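PDB 4LB8: DUF4848 domain-containing protein from Bacteroides thetaiotaomicron, which is of unknown function but is probably an exported, possibly lipid-anchored, protein of the cell envelope. Local coordinates for residues A[185-189]-A[190-194]. Numbering follows the deposited sequence.
Sequences LSVSS and GIIHA
Ser188 and Ile191 close the tight end of an antiparallel hairpin with two reciprocal backbone bonds. Ser188 N donates to Ile191 O at 2.8 Å. Ile191 N returns a bond to Ser188 O at 3.0 Å. Further along, Ser186 and His193 form the next hydrogen-bonded pair, His193 N reaching Ser186 O at 2.9 Å. Between these rungs the alpha carbons of Val187 and Ile192 approach closely, and Val187 CA makes a CA-H...O contact with Ile191 O.

Leu185, Val187, Ile192 and Ala194 share one face. Val187 turns CG2 away from its own amide N (chi1 63°), which sets this methyl beside Ile192 CG1 (3.8 Å). Leu185 brings CD2 against Ala194 CB (3.7 Å), a residue small enough to receive it. Leu185, Ile192 and Ala194 are buried against Phe259, as suits aliphatic side chains, while the partly exposed Val187 meets Leu290.

The other face is more polar, though it also carries Ile191, buried against Arg261 and Glu37 of the second subunit. Ser186 OG meets His193 CB at 3.5 Å and hydrogen-bonds to Val119 O of the second subunit, a role suited to a small hydroxyl. The imidazole leans back along its own strand: ND1 makes a weak bond to Ile191 O, which lies at the ring edge in the ring's plane (3.5 Å), while CE1 approaches Ser188 CB.

At the bend, Ser189 and Gly190 both have positive phi (57° and 95°); glycine suits the second position, where a side chain would press on the preceding carbonyl oxygen. This is a two-residue beta hairpin with a type I' turn, joining strands 179-188 and 191-201 of an antiparallel sheet beside the second subunit.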
loop_
_atom_site.group_PDB
_atom_site.type_symbol
_atom_site.label_atom_id
_atom_site.label_comp_id
_atom_site.label_asym_id
_atom_site.label_seq_id
_atom_site.Cartn_x
_atom_site.Cartn_y
_atom_site.Cartn_z
ATOM N N LEU A 185 -11.393 12.679 -9.368
ATOM C CA LEU A 185 -12.290 13.829 -9.515
ATOM C C LEU A 185 -11.549 15.123 -9.728
ATOM O O LEU A 185 -10.511 15.368 -9.101
ATOM C CB LEU A 185 -13.218 13.995 -8.297
ATOM C CG LEU A 185 -14.138 12.825 -7.933
ATOM C CD1 LEU A 185 -14.967 13.191 -6.737
ATOM C CD2 LEU A 185 -15.016 12.373 -9.120
ATOM N N SER A 186 -12.110 15.972 -10.597
ATOM C CA SER A 186 -11.605 17.310 -10.923
ATOM C C SER A 186 -12.808 18.206 -11.214
ATOM O O SER A 186 -13.915 17.688 -11.347
ATOM C CB SER A 186 -10.599 17.280 -12.077
ATOM O OG SER A 186 -11.124 16.826 -13.316
ATOM N N VAL A 187 -12.630 19.534 -11.229
ATOM C CA VAL A 187 -13.772 20.434 -11.449
ATOM C C VAL A 187 -13.371 21.596 -12.358
ATOM O O VAL A 187 -12.338 22.241 -12.137
ATOM C CB VAL A 187 -14.427 20.914 -10.103
ATOM C CG1 VAL A 187 -13.465 21.750 -9.246
ATOM C CG2 VAL A 187 -15.759 21.630 -10.336
ATOM N N SER A 188 -14.215 21.864 -13.362
ATOM C CA SER A 188 -14.063 22.962 -14.330
ATOM C C SER A 188 -15.314 23.785 -14.335
ATOM O O SER A 188 -16.343 23.323 -14.847
ATOM C CB SER A 188 -13.803 22.403 -15.730
ATOM O OG SER A 188 -13.641 23.390 -16.733
ATOM N N SER A 189 -15.256 24.989 -13.744
ATOM C CA SER A 189 -16.383 25.941 -13.712
ATOM C C SER A 189 -17.668 25.379 -13.083
ATOM O O SER A 189 -18.765 25.722 -13.517
ATOM C CB SER A 189 -16.691 26.457 -15.113
ATOM O OG SER A 189 -15.618 27.249 -15.587
ATOM N N GLY A 190 -17.520 24.582 -12.032
ATOM C CA GLY A 190 -18.642 24.008 -11.314
ATOM C C GLY A 190 -18.973 22.621 -11.788
ATOM O O GLY A 190 -19.666 21.900 -11.072
ATOM N N ILE A 191 -18.483 22.231 -13.004
ATOM C CA ILE A 191 -18.696 20.898 -13.616
ATOM C C ILE A 191 -17.635 19.958 -13.091
ATOM O O ILE A 191 -16.446 20.195 -13.306
ATOM C CB ILE A 191 -18.693 20.938 -15.181
ATOM C CG1 ILE A 191 -19.679 21.996 -15.778
ATOM C CG2 ILE A 191 -18.840 19.524 -15.814
ATOM C CD1 ILE A 191 -21.136 21.723 -15.626
ATOM N N ILE A 192 -18.074 18.895 -12.410
ATOM C CA ILE A 192 -17.214 17.869 -11.826
ATOM C C ILE A 192 -17.021 16.735 -12.844
ATOM O O ILE A 192 -17.998 16.161 -13.328
ATOM C CB ILE A 192 -17.775 17.367 -10.447
ATOM C CG1 ILE A 192 -17.917 18.572 -9.452
ATOM C CG2 ILE A 192 -16.846 16.289 -9.848
ATOM C CD1 ILE A 192 -18.741 18.366 -8.255
ATOM N N HIS A 193 -15.747 16.433 -13.160
ATOM C CA HIS A 193 -15.309 15.396 -14.091
ATOM C C HIS A 193 -14.851 14.181 -13.307
ATOM O O HIS A 193 -14.096 14.336 -12.355
ATOM C CB HIS A 193 -14.140 15.933 -14.943
ATOM C CG HIS A 193 -14.543 16.893 -16.021
ATOM N ND1 HIS A 193 -15.031 18.150 -15.727
ATOM C CD2 HIS A 193 -14.458 16.761 -17.360
ATOM C CE1 HIS A 193 -15.281 18.711 -16.894
ATOM N NE2 HIS A 193 -14.941 17.912 -17.903
ATOM N N ALA A 194 -15.291 12.979 -13.679
ATOM C CA ALA A 194 -14.863 11.757 -13.009
ATOM C C ALA A 194 -14.162 10.861 -13.993
ATOM O O ALA A 194 -14.565 10.791 -15.161
ATOM C CB ALA A 194 -16.057 11.023 -12.405
#